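PDB 3BS0: TodX from Pseudomonas putida, which carries toluene and related aromatic hydrocarbons across the outer membrane, a first step in their biodegradation. Local coordinates for residues T25-L30 / Q45-L50; G49-T54 / G81-Y86. All blocks are in the same frame, centred on the assembly; numbering follows the deposited sequence.

Overall arrangement
Both contacts use strand 44-60, the first strand of the barrel, and they share G49 and L50. Contact 1 (25-30 with 45-50) is where the N-terminal segment inside the barrel, probably the counterpart of the hatch of FadL-family transporters, fastens onto the wall; contact 2 (49-54 with 81-86) is the wall itself, the pairing of strands 44-60 and 80-90. Their centres lie about 9 Å apart, on the same side of the chain's centre. S85 joins them: its O lies 2.7 Å from E47 N, and its OG 3.0 Å from N27 ND2, both probable hydrogen bonds. On the other face of the sheet, L84 packs against F46 and L48.

Contact 1 (T25-L30 / Q45-L50); sequences TGNAAL and QFELGL
N27 is held against the inner face of strand 44-60 by two hydrogen bonds, one from its backbone and one from its side chain. Its backbone N points almost straight at E47 OE2 (2.6 Å, 175° at the hydrogen) and reaches that oxygen from above the carboxylate plane. With CG anti to the carbonyl carbon (chi1 -72°), the N27 amide lies over the E47 carboxylate as a stack, the two planes only 21° apart. That placement carries ND2 past E47 CB to the O of Q45, 2.9 Å away. The acceptor lies in the plane of the asparagine amide, while the donor stands above the plane of the Q45 carbonyl. Q45 CB lies against the amide oxygen, 3.5 Å from N27 OD1. Beyond CG the E47 chain is extended, which brings OE2 as far as the CA of G26, at 3.3 Å. Without the carboxylate, as with an alanine here, the buried N27 N-H would probably lack its acceptor and the asparagine amide would be less firmly fixed. Through S85 the same amide also reaches strand 80-90. E47 in turn touches S430 of strand 417-433, and A28 packs on Y9, placing the contact between the N-terminal segment and the inner wall where the first and last barrel strands join.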
loop_
_atom_site.group_PDB
_atom_site.type_symbol
_atom_site.label_atom_id
_atom_site.label_comp_id
_atom_site.label_asym_id
_atom_site.label_seq_id
_atom_site.Cartn_x
_atom_site.Cartn_y
_atom_site.Cartn_z
ATOM N N THR A 25 2.815 14.141 -14.188
ATOM C CA THR A 25 3.110 13.502 -12.924
ATOM C C THR A 25 4.447 12.764 -13.023
ATOM O O THR A 25 5.018 12.343 -12.027
ATOM C CB THR A 25 1.943 12.549 -12.571
ATOM O OG1 THR A 25 1.049 13.225 -11.674
ATOM C CG2 THR A 25 2.445 11.244 -11.955
ATOM N N GLY A 26 4.955 12.632 -14.241
ATOM C CA GLY A 26 6.220 11.958 -14.420
ATOM C C GLY A 26 5.994 10.541 -14.874
ATOM O O GLY A 26 4.873 10.180 -15.227
ATOM N N ASN A 27 7.044 9.729 -14.858
ATOM C CA ASN A 27 6.931 8.346 -15.294
ATOM C C ASN A 27 5.929 7.504 -14.501
ATOM O O ASN A 27 5.408 6.519 -15.022
ATOM C CB ASN A 27 8.305 7.687 -15.273
ATOM C CG ASN A 27 9.202 8.184 -16.389
ATOM O OD1 ASN A 27 8.866 9.134 -17.097
ATOM N ND2 ASN A 27 10.352 7.541 -16.552
ATOM N N ALA A 28 5.638 7.900 -13.260
ATOM C CA ALA A 28 4.694 7.148 -12.421
ATOM C C ALA A 28 3.266 7.131 -12.980
ATOM O O ALA A 28 2.444 6.311 -12.575
ATOM C CB ALA A 28 4.690 7.704 -11.009
ATOM N N ALA A 29 2.968 8.034 -13.914
ATOM C CA ALA A 29 1.640 8.072 -14.515
ATOM C C ALA A 29 1.354 6.710 -15.124
ATOM O O ALA A 29 0.214 6.395 -15.452
ATOM C CB ALA A 29 1.570 9.138 -15.581
ATOM N N LEU A 30 2.398 5.898 -15.265
ATOM C CA LEU A 30 2.244 4.569 -15.828
ATOM C C LEU A 30 1.261 3.724 -15.009
ATOM O O LEU A 30 0.752 2.713 -15.499
ATOM C CB LEU A 30 3.611 3.874 -15.926
ATOM C CG LEU A 30 4.482 4.244 -17.137
ATOM C CD1 LEU A 30 5.900 3.742 -16.962
ATOM C CD2 LEU A 30 3.865 3.641 -18.392
ATOM N N GLN A 45 12.319 10.004 -21.023
ATOM C CA GLN A 45 12.511 10.289 -19.611
ATOM C C GLN A 45 12.941 9.114 -18.771
ATOM O O GLN A 45 12.218 8.145 -18.637
ATOM C CB GLN A 45 11.226 10.869 -19.008
ATOM C CG GLN A 45 10.787 12.259 -19.509
ATOM C CD GLN A 45 10.096 12.238 -20.864
ATOM O OE1 GLN A 45 9.312 11.341 -21.163
ATOM N NE2 GLN A 45 10.378 13.243 -21.687
ATOM N N PHE A 46 14.126 9.195 -18.191
ATOM C CA PHE A 46 14.589 8.128 -17.325
ATOM C C PHE A 46 14.298 8.563 -15.887
ATOM O O PHE A 46 14.645 9.686 -15.507
ATOM C CB PHE A 46 16.091 7.890 -17.494
ATOM C CG PHE A 46 16.648 6.955 -16.473
ATOM C CD1 PHE A 46 16.519 5.583 -16.629
ATOM C CD2 PHE A 46 17.208 7.445 -15.303
ATOM C CE1 PHE A 46 16.932 4.712 -15.639
ATOM C CE2 PHE A 46 17.623 6.580 -14.309
ATOM C CZ PHE A 46 17.481 5.207 -14.480
ATOM N N GLU A 47 13.668 7.699 -15.089
ATOM C CA GLU A 47 13.358 8.070 -13.699
ATOM C C GLU A 47 13.816 7.086 -12.631
ATOM O O GLU A 47 13.620 5.877 -12.748
ATOM C CB GLU A 47 11.859 8.352 -13.524
ATOM C CG GLU A 47 11.493 9.837 -13.631
ATOM C CD GLU A 47 10.029 10.123 -13.282
ATOM O OE1 GLU A 47 9.592 9.735 -12.175
ATOM O OE2 GLU A 47 9.321 10.741 -14.109
ATOM N N LEU A 48 14.423 7.636 -11.580
ATOM C CA LEU A 48 14.957 6.865 -10.465
ATOM C C LEU A 48 14.553 7.440 -9.125
ATOM O O LEU A 48 14.814 8.613 -8.843
ATOM C CB LEU A 48 16.482 6.822 -10.554
ATOM C CG LEU A 48 17.002 5.476 -11.042
ATOM C CD1 LEU A 48 18.466 5.590 -11.405
ATOM C CD2 LEU A 48 16.791 4.432 -9.937
ATOM N N GLY A 49 13.927 6.609 -8.288
ATOM C CA GLY A 49 13.485 7.078 -6.983
ATOM C C GLY A 49 13.443 6.097 -5.824
ATOM O O GLY A 49 13.503 4.885 -5.996
ATOM N N LEU A 50 13.320 6.658 -4.623
ATOM C CA LEU A 50 13.268 5.889 -3.395
ATOM C C LEU A 50 12.084 6.270 -2.519
ATOM O O LEU A 50 11.895 7.431 -2.173
ATOM C CB LEU A 50 14.558 6.099 -2.625
ATOM C CG LEU A 50 15.797 5.599 -3.350
ATOM C CD1 LEU A 50 17.011 6.272 -2.760
ATOM C CD2 LEU A 50 15.896 4.090 -3.224
#

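Contact 2 (G49-T54 / G81-Y86); sequences GLDVVT and GPQLSY
D51 and Q83 are brought together at an angle by their torsions: D51 holds CG anti to its backbone N (chi1 -152°), and the Q83 chain bends at chi2 (-145°), bringing NE2 to 3.8 Å from D51 CB. NE2 meets this methylene without a hydrogen bond to the aspartate, and bonds weakly to V101 O instead; the carboxylate and amide planes are turned 40° from each other. The pair sits diagonally across an antiparallel ladder in the wall of the FadL-type β-barrel, in which each of the two has a glycine as its direct partner. D51 and G81 form a hydrogen-bonded pair with two bonds, D51 N to G81 O and G81 N to D51 O, both 2.8 Å. G49 and Q83 form another: G49 N meets a lone pair of Q83 O, whereas the return bond from Q83 N to G49 O is weak. The D51 and Q83 side chains share the inner face, where the aspartate makes a long, weak ion pair with R14 of helix 11-15 and Q83 packs on F100. Between these pairs, L50 and P82 form a non-hydrogen-bonded pair on the outer surface, L50 CD2 resting against P82 CA at 4.2 Å. Beside it, G49 O receives a CA-H...O contact from P82 CA at 3.3 Å, while Q83 CG lies 3.4 Å from the same oxygen.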
loop_
_atom_site.group_PDB
_atom_site.type_symbol
_atom_site.label_atom_id
_atom_site.label_comp_id
_atom_site.label_asym_id
_atom_site.label_seq_id
_atom_site.Cartn_x
_atom_site.Cartn_y
_atom_site.Cartn_z
ATOM N N GLY A 49 13.927 6.609 -8.288
ATOM C CA GLY A 49 13.485 7.078 -6.983
ATOM C C GLY A 49 13.443 6.097 -5.824
ATOM O O GLY A 49 13.503 4.885 -5.996
ATOM N N LEU A 50 13.320 6.658 -4.623
ATOM C CA LEU A 50 13.268 5.889 -3.395
ATOM C C LEU A 50 12.084 6.270 -2.519
ATOM O O LEU A 50 11.895 7.431 -2.173
ATOM C CB LEU A 50 14.558 6.099 -2.625
ATOM C CG LEU A 50 15.797 5.599 -3.350
ATOM C CD1 LEU A 50 17.011 6.272 -2.760
ATOM C CD2 LEU A 50 15.896 4.090 -3.224
ATOM N N ASP A 51 11.297 5.271 -2.146
ATOM C CA ASP A 51 10.121 5.475 -1.306
ATOM C C ASP A 51 10.411 4.976 0.111
ATOM O O ASP A 51 10.893 3.853 0.282
ATOM C CB ASP A 51 8.945 4.690 -1.898
ATOM C CG ASP A 51 7.598 5.297 -1.570
ATOM O OD1 ASP A 51 7.155 5.208 -0.403
ATOM O OD2 ASP A 51 6.975 5.869 -2.489
ATOM N N VAL A 52 10.146 5.810 1.119
ATOM C CA VAL A 52 10.342 5.412 2.514
ATOM C C VAL A 52 9.068 5.689 3.287
ATOM O O VAL A 52 8.590 6.820 3.306
ATOM C CB VAL A 52 11.477 6.182 3.224
ATOM C CG1 VAL A 52 12.445 5.186 3.837
ATOM C CG2 VAL A 52 12.185 7.113 2.267
ATOM N N VAL A 53 8.538 4.659 3.941
ATOM C CA VAL A 53 7.310 4.784 4.708
ATOM C C VAL A 53 7.467 4.562 6.208
ATOM O O VAL A 53 7.412 3.432 6.687
ATOM C CB VAL A 53 6.242 3.801 4.192
ATOM C CG1 VAL A 53 4.911 4.052 4.905
ATOM C CG2 VAL A 53 6.095 3.946 2.672
ATOM N N THR A 54 7.652 5.652 6.944
ATOM C CA THR A 54 7.780 5.606 8.395
ATOM C C THR A 54 6.380 5.358 8.953
ATOM O O THR A 54 5.399 5.802 8.371
ATOM C CB THR A 54 8.271 6.965 8.957
ATOM O OG1 THR A 54 9.597 7.236 8.488
ATOM C CG2 THR A 54 8.246 6.954 10.487
ATOM N N GLY A 81 11.680 1.462 -0.904
ATOM C CA GLY A 81 11.321 0.865 -2.170
ATOM C C GLY A 81 11.913 1.640 -3.329
ATOM O O GLY A 81 11.738 2.852 -3.427
ATOM N N PRO A 82 12.638 0.966 -4.222
ATOM C CA PRO A 82 13.237 1.653 -5.364
ATOM C C PRO A 82 12.197 1.835 -6.472
ATOM O O PRO A 82 11.178 1.128 -6.504
ATOM C CB PRO A 82 14.344 0.702 -5.775
ATOM C CG PRO A 82 13.688 -0.643 -5.562
ATOM C CD PRO A 82 13.025 -0.459 -4.202
ATOM N N GLN A 83 12.443 2.790 -7.368
ATOM C CA GLN A 83 11.520 3.021 -8.464
ATOM C C GLN A 83 12.309 3.407 -9.702
ATOM O O GLN A 83 12.943 4.462 -9.760
ATOM C CB GLN A 83 10.499 4.093 -8.083
ATOM C CG GLN A 83 10.235 4.138 -6.568
ATOM C CD GLN A 83 8.803 4.483 -6.202
ATOM O OE1 GLN A 83 8.270 5.519 -6.618
ATOM N NE2 GLN A 83 8.168 3.613 -5.411
ATOM N N LEU A 84 12.294 2.494 -10.671
ATOM C CA LEU A 84 12.971 2.665 -11.949
ATOM C C LEU A 84 11.939 2.688 -13.072
ATOM O O LEU A 84 10.966 1.942 -13.050
ATOM C CB LEU A 84 13.931 1.510 -12.182
ATOM C CG LEU A 84 15.370 1.718 -11.754
ATOM C CD1 LEU A 84 16.014 0.367 -11.500
ATOM C CD2 LEU A 84 16.109 2.492 -12.831
ATOM N N SER A 85 12.148 3.552 -14.053
ATOM C CA SER A 85 11.216 3.630 -15.170
ATOM C C SER A 85 11.755 4.495 -16.283
ATOM O O SER A 85 12.534 5.437 -16.055
ATOM C CB SER A 85 9.855 4.167 -14.712
ATOM O OG SER A 85 9.928 5.526 -14.319
ATOM N N TYR A 86 11.332 4.158 -17.493
ATOM C CA TYR A 86 11.751 4.877 -18.681
ATOM C C TYR A 86 10.558 5.097 -19.607
ATOM O O TYR A 86 9.765 4.186 -19.851
ATOM C CB TYR A 86 12.828 4.069 -19.405
ATOM C CG TYR A 86 13.458 4.768 -20.578
ATOM C CD1 TYR A 86 14.381 5.790 -20.391
ATOM C CD2 TYR A 86 13.146 4.390 -21.883
ATOM C CE1 TYR A 86 14.987 6.418 -21.478
ATOM C CE2 TYR A 86 13.740 5.008 -22.980
ATOM C CZ TYR A 86 14.662 6.017 -22.777
ATOM O OH TYR A 86 15.275 6.608 -23.869
#